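Local coordinates for amide synthase (Vibrio cholerae, PDB 1L5A), which probably forms an amide bond in vibriobactin biosynthesis, as a condensation enzyme of the nonribosomal peptide synthetase type, at residues L205-L215 / E373-A383. Sequence-based numbering, arbitrary orientation.
Sequences LSHAVSLSYTL and ELCLDITADLA
Val-209 and Leu-382 meet at about a right angle where strand 374-381 runs out beside the start of its antiparallel neighbour, an example of an edge strand fastened by backbone and side chains alike. CG1 of Val-209, anti to its own carbonyl carbon (chi1 -69°), lies 3.8 Å from CD1 of Leu-382, while CG2 of Val-209 rests against Ala-380 CB. Leu-382 also reaches the ring edge of His-207, and its N donates to His-207 O (2.8 Å). Nearby, Asp-381 OD1 accepts from His-207 N (3.0 Å) and, on the opposite face of the carboxylate, from Ala-383 N in an Asx turn; Ser-384 and Tyr-201 hold OD2. Toward the other end, Tyr-213 and Leu-376 form a hydrogen-bonded pair, N to O both ways at 2.8 Å, with Leu-376 CB against Tyr-213 O. Beyond it Leu-215 and Leu-374 lie side by side, CD1 against CD2, with Leu-215 N bonded to Leu-374 O; Phe-401 of helix 387-409 packs on Leu-215. The face bearing Ser-210 and Ser-212 is polar: Ser-210 OG and Thr-379 OG1 share a hydrogen bond of 2.8 Å, and Asp-377 OD1, which also pairs with Arg-367 in a salt bridge, accepts from Ser-212 OG (2.7 Å), the hydroxyl lying above the carboxylate plane. The pairing adds strand 208-214 to the outside of a mixed four-stranded sheet within the condensation domain, with helix 387-409 packed on the opposite face, that of Tyr-213 and Ala-380.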
ATOM      1  N   LEU A 205       6.197 -43.033  -9.746  1.00 42.60           N
ATOM      2  CA  LEU A 205       7.359 -43.880  -9.550  1.00 42.27           C
ATOM      3  C   LEU A 205       8.355 -43.293  -8.561  1.00 42.61           C
ATOM      4  O   LEU A 205       9.495 -43.742  -8.488  1.00 47.61           O
ATOM      5  CB  LEU A 205       8.046 -44.155 -10.874  1.00 35.18           C
ATOM      6  CG  LEU A 205       7.140 -44.931 -11.814  1.00 37.03           C
ATOM      7  CD1 LEU A 205       7.886 -45.228 -13.120  1.00 40.29           C
ATOM      8  CD2 LEU A 205       6.702 -46.213 -11.117  1.00 36.70           C
ATOM      9  N   SER A 206       7.936 -42.291  -7.797  1.00 39.23           N
ATOM     10  CA  SER A 206       8.826 -41.682  -6.813  1.00 40.04           C
ATOM     11  C   SER A 206       9.420 -42.720  -5.854  1.00 36.91           C
ATOM     12  O   SER A 206       8.753 -43.671  -5.483  1.00 41.35           O
ATOM     13  CB  SER A 206       8.063 -40.649  -6.008  1.00 40.07           C
ATOM     14  OG  SER A 206       8.811 -40.293  -4.865  1.00 54.40           O
ATOM     15  N   HIS A 207      10.668 -42.522  -5.448  1.00 31.78           N
ATOM     16  CA  HIS A 207      11.361 -43.424  -4.537  1.00 34.49           C
ATOM     17  C   HIS A 207      12.197 -42.529  -3.639  1.00 37.50           C
ATOM     18  O   HIS A 207      13.318 -42.172  -3.984  1.00 48.27           O
ATOM     19  CB  HIS A 207      12.276 -44.383  -5.322  1.00 42.23           C
ATOM     20  CG  HIS A 207      13.059 -45.329  -4.463  1.00 42.86           C
ATOM     21  ND1 HIS A 207      12.558 -46.543  -4.040  1.00 44.62           N
ATOM     22  CD2 HIS A 207      14.302 -45.231  -3.933  1.00 46.59           C
ATOM     23  CE1 HIS A 207      13.459 -47.153  -3.286  1.00 41.82           C
ATOM     24  NE2 HIS A 207      14.526 -46.378  -3.204  1.00 47.12           N
ATOM     25  N   ALA A 208      11.658 -42.183  -2.476  1.00 39.49           N
ATOM     26  CA  ALA A 208      12.330 -41.273  -1.549  1.00 37.62           C
ATOM     27  C   ALA A 208      13.333 -41.864  -0.576  1.00 35.47           C
ATOM     28  O   ALA A 208      13.118 -42.933  -0.022  1.00 43.28           O
ATOM     29  CB  ALA A 208      11.272 -40.478  -0.761  1.00 37.85           C
ATOM     30  N   VAL A 209      14.431 -41.150  -0.376  1.00 28.87           N
ATOM     31  CA  VAL A 209      15.455 -41.557   0.569  1.00 37.52           C
ATOM     32  C   VAL A 209      15.788 -40.329   1.423  1.00 41.01           C
ATOM     33  O   VAL A 209      15.650 -39.192   0.971  1.00 42.95           O
ATOM     34  CB  VAL A 209      16.740 -42.099  -0.144  1.00 39.00           C
ATOM     35  CG1 VAL A 209      16.419 -43.441  -0.823  1.00 32.06           C
ATOM     36  CG2 VAL A 209      17.266 -41.085  -1.167  1.00 33.89           C
ATOM     37  N   SER A 210      16.216 -40.550   2.660  1.00 42.14           N
ATOM     38  CA  SER A 210      16.515 -39.427   3.530  1.00 43.24           C
ATOM     39  C   SER A 210      17.464 -39.730   4.683  1.00 43.81           C
ATOM     40  O   SER A 210      17.676 -40.884   5.055  1.00 42.19           O
ATOM     41  CB  SER A 210      15.214 -38.849   4.082  1.00 40.88           C
ATOM     42  OG  SER A 210      15.477 -37.651   4.775  1.00 48.97           O
ATOM     43  N   LEU A 211      18.036 -38.664   5.234  1.00 46.38           N
ATOM     44  CA  LEU A 211      18.969 -38.745   6.347  1.00 47.07           C
ATOM     45  C   LEU A 211      18.831 -37.458   7.142  1.00 48.31           C
ATOM     46  O   LEU A 211      18.633 -36.389   6.565  1.00 46.74           O
ATOM     47  CB  LEU A 211      20.397 -38.866   5.837  1.00 48.15           C
ATOM     48  CG  LEU A 211      21.296 -39.749   6.689  1.00 57.42           C
ATOM     49  CD1 LEU A 211      20.876 -41.209   6.475  1.00 56.37           C
ATOM     50  CD2 LEU A 211      22.758 -39.536   6.307  1.00 55.97           C
ATOM     51  N   SER A 212      18.937 -37.561   8.463  1.00 49.65           N
ATOM     52  CA  SER A 212      18.808 -36.398   9.327  1.00 47.70           C
ATOM     53  C   SER A 212      20.075 -36.157  10.117  1.00 52.28           C
ATOM     54  O   SER A 212      20.648 -37.089  10.683  1.00 50.60           O
ATOM     55  CB  SER A 212      17.644 -36.583  10.302  1.00 47.87           C
ATOM     56  OG  SER A 212      16.422 -36.791   9.613  1.00 55.61           O
ATOM     57  N   TYR A 213      20.508 -34.900  10.143  1.00 55.12           N
ATOM     58  CA  TYR A 213      21.692 -34.502  10.881  1.00 60.64           C
ATOM     59  C   TYR A 213      21.311 -33.374  11.828  1.00 63.31           C
ATOM     60  O   TYR A 213      20.811 -32.336  11.399  1.00 62.66           O
ATOM     61  CB  TYR A 213      22.789 -34.038   9.930  1.00 65.85           C
ATOM     62  CG  TYR A 213      23.941 -33.330  10.622  1.00 79.94           C
ATOM     63  CD1 TYR A 213      24.691 -33.965  11.616  1.00 85.94           C
ATOM     64  CD2 TYR A 213      24.298 -32.030  10.264  1.00 83.49           C
ATOM     65  CE1 TYR A 213      25.772 -33.319  12.230  1.00 88.83           C
ATOM     66  CE2 TYR A 213      25.372 -31.377  10.870  1.00 86.63           C
ATOM     67  CZ  TYR A 213      26.104 -32.025  11.849  1.00 89.84           C
ATOM     68  OH  TYR A 213      27.170 -31.373  12.429  1.00 95.51           O
ATOM     69  N   THR A 214      21.537 -33.587  13.120  1.00 66.11           N
ATOM     70  CA  THR A 214      21.207 -32.579  14.118  1.00 64.69           C
ATOM     71  C   THR A 214      22.356 -31.597  14.261  1.00 64.80           C
ATOM     72  O   THR A 214      23.495 -31.983  14.542  1.00 61.97           O
ATOM     73  CB  THR A 214      20.918 -33.213  15.496  1.00 64.70           C
ATOM     74  OG1 THR A 214      19.775 -34.078  15.399  1.00 65.44           O
ATOM     75  CG2 THR A 214      20.638 -32.135  16.525  1.00 57.60           C
ATOM     76  N   LEU A 215      22.045 -30.321  14.055  1.00 62.57           N
ATOM     77  CA  LEU A 215      23.040 -29.269  14.154  1.00 59.75           C
ATOM     78  C   LEU A 215      23.489 -29.062  15.585  1.00 58.02           C
ATOM     79  O   LEU A 215      22.684 -29.050  16.518  1.00 52.13           O
ATOM     80  CB  LEU A 215      22.481 -27.960  13.600  1.00 59.85           C
ATOM     81  CG  LEU A 215      22.131 -28.028  12.114  1.00 62.45           C
ATOM     82  CD1 LEU A 215      21.416 -26.762  11.707  1.00 64.80           C
ATOM     83  CD2 LEU A 215      23.398 -28.219  11.292  1.00 62.19           C
ATOM     84  N   GLU A 373      16.421 -27.412  19.388  1.00 64.92           N
ATOM     85  CA  GLU A 373      17.086 -28.384  18.547  1.00 60.86           C
ATOM     86  C   GLU A 373      16.711 -28.056  17.110  1.00 58.05           C
ATOM     87  O   GLU A 373      15.545 -27.800  16.803  1.00 53.41           O
ATOM     88  CB  GLU A 373      16.646 -29.803  18.902  1.00 62.59           C
ATOM     89  CG  GLU A 373      17.295 -30.873  18.044  1.00 69.33           C
ATOM     90  CD  GLU A 373      16.871 -32.274  18.435  1.00 77.02           C
ATOM     91  OE1 GLU A 373      15.679 -32.463  18.761  1.00 78.84           O
ATOM     92  OE2 GLU A 373      17.726 -33.187  18.401  1.00 82.17           O
ATOM     93  N   LEU A 374      17.714 -28.039  16.242  1.00 54.56           N
ATOM     94  CA  LEU A 374      17.509 -27.750  14.833  1.00 53.06           C
ATOM     95  C   LEU A 374      18.131 -28.867  14.015  1.00 53.28           C
ATOM     96  O   LEU A 374      19.348 -29.073  14.055  1.00 52.76           O
ATOM     97  CB  LEU A 374      18.175 -26.429  14.466  1.00 49.45           C
ATOM     98  CG  LEU A 374      18.038 -26.005  13.009  1.00 44.90           C
ATOM     99  CD1 LEU A 374      16.588 -25.645  12.716  1.00 36.82           C
ATOM    100  CD2 LEU A 374      18.951 -24.828  12.751  1.00 40.78           C
ATOM    101  N   CYS A 375      17.298 -29.589  13.272  1.00 52.80           N
ATOM    102  CA  CYS A 375      17.789 -30.692  12.444  1.00 54.61           C
ATOM    103  C   CYS A 375      17.714 -30.387  10.947  1.00 51.57           C
ATOM    104  O   CYS A 375      16.905 -29.566  10.502  1.00 53.62           O
ATOM    105  CB  CYS A 375      17.003 -31.972  12.741  1.00 50.39           C
ATOM    106  SG  CYS A 375      16.986 -32.401  14.484  1.00 54.91           S
ATOM    107  N   LEU A 376      18.588 -31.044  10.189  1.00 46.00           N
ATOM    108  CA  LEU A 376      18.645 -30.896   8.746  1.00 40.63           C
ATOM    109  C   LEU A 376      18.289 -32.235   8.139  1.00 40.27           C
ATOM    110  O   LEU A 376      18.868 -33.251   8.502  1.00 44.16           O
ATOM    111  CB  LEU A 376      20.052 -30.509   8.290  1.00 37.48           C
ATOM    112  CG  LEU A 376      20.331 -30.749   6.792  1.00 32.81           C
ATOM    113  CD1 LEU A 376      19.366 -29.946   5.949  1.00 37.58           C
ATOM    114  CD2 LEU A 376      21.753 -30.365   6.451  1.00 32.78           C
ATOM    115  N   ASP A 377      17.327 -32.239   7.227  1.00 40.73           N
ATOM    116  CA  ASP A 377      16.923 -33.466   6.568  1.00 37.24           C
ATOM    117  C   ASP A 377      17.260 -33.345   5.097  1.00 42.95           C
ATOM    118  O   ASP A 377      16.798 -32.412   4.436  1.00 41.23           O
ATOM    119  CB  ASP A 377      15.422 -33.693   6.698  1.00 40.53           C
ATOM    120  CG  ASP A 377      14.957 -33.730   8.132  1.00 46.27           C
ATOM    121  OD1 ASP A 377      15.694 -34.266   8.988  1.00 44.74           O
ATOM    122  OD2 ASP A 377      13.837 -33.235   8.395  1.00 53.30           O
ATOM    123  N   ILE A 378      18.064 -34.279   4.590  1.00 40.47           N
ATOM    124  CA  ILE A 378      18.431 -34.280   3.178  1.00 38.49           C
ATOM    125  C   ILE A 378      17.637 -35.401   2.517  1.00 36.99           C
ATOM    126  O   ILE A 378      17.949 -36.568   2.688  1.00 44.91           O
ATOM    127  CB  ILE A 378      19.936 -34.536   2.987  1.00 39.82           C
ATOM    128  CG1 ILE A 378      20.745 -33.657   3.944  1.00 44.07           C
ATOM    129  CG2 ILE A 378      20.336 -34.234   1.558  1.00 36.38           C
ATOM    130  CD1 ILE A 378      20.504 -32.191   3.776  1.00 52.40           C
ATOM    131  N   THR A 379      16.608 -35.040   1.763  1.00 36.36           N
ATOM    132  CA  THR A 379      15.754 -36.011   1.092  1.00 32.88           C
ATOM    133  C   THR A 379      15.817 -35.916  -0.434  1.00 38.78           C
ATOM    134  O   THR A 379      15.761 -34.826  -1.005  1.00 36.45           O
ATOM    135  CB  THR A 379      14.307 -35.805   1.514  1.00 34.63           C
ATOM    136  OG1 THR A 379      14.196 -36.073   2.914  1.00 45.81           O
ATOM    137  CG2 THR A 379      13.375 -36.708   0.728  1.00 28.07           C
ATOM    138  N   ALA A 380      15.923 -37.068  -1.089  1.00 38.74           N
ATOM    139  CA  ALA A 380      15.984 -37.107  -2.541  1.00 34.98           C
ATOM    140  C   ALA A 380      15.047 -38.162  -3.081  1.00 35.30           C
ATOM    141  O   ALA A 380      14.789 -39.165  -2.427  1.00 38.16           O
ATOM    142  CB  ALA A 380      17.399 -37.403  -3.002  1.00 34.57           C
ATOM    143  N   ASP A 381      14.520 -37.908  -4.271  1.00 32.50           N
ATOM    144  CA  ASP A 381      13.654 -38.854  -4.948  1.00 34.70           C
ATOM    145  C   ASP A 381      14.564 -39.499  -5.992  1.00 34.14           C
ATOM    146  O   ASP A 381      14.891 -38.886  -7.009  1.00 33.53           O
ATOM    147  CB  ASP A 381      12.499 -38.129  -5.633  1.00 27.30           C
ATOM    148  CG  ASP A 381      11.917 -38.927  -6.784  1.00 37.39           C
ATOM    149  OD1 ASP A 381      11.989 -40.177  -6.737  1.00 33.66           O
ATOM    150  OD2 ASP A 381      11.383 -38.302  -7.732  1.00 30.45           O
ATOM    151  N   LEU A 382      14.984 -40.728  -5.737  1.00 33.35           N
ATOM    152  CA  LEU A 382      15.891 -41.404  -6.660  1.00 37.77           C
ATOM    153  C   LEU A 382      15.385 -41.545  -8.095  1.00 35.17           C
ATOM    154  O   LEU A 382      16.172 -41.776  -9.008  1.00 36.31           O
ATOM    155  CB  LEU A 382      16.304 -42.765  -6.083  1.00 36.77           C
ATOM    156  CG  LEU A 382      17.079 -42.582  -4.766  1.00 42.67           C
ATOM    157  CD1 LEU A 382      17.747 -43.876  -4.338  1.00 42.38           C
ATOM    158  CD2 LEU A 382      18.141 -41.502  -4.965  1.00 41.05           C
ATOM    159  N   ALA A 383      14.083 -41.366  -8.295  1.00 32.44           N
ATOM    160  CA  ALA A 383      13.494 -41.466  -9.625  1.00 31.72           C
ATOM    161  C   ALA A 383      13.642 -40.155 -10.408  1.00 33.90           C
ATOM    162  O   ALA A 383      13.315 -40.088 -11.589  1.00 34.22           O
ATOM    163  CB  ALA A 383      12.023 -41.829  -9.508  1.00 29.65           C
TER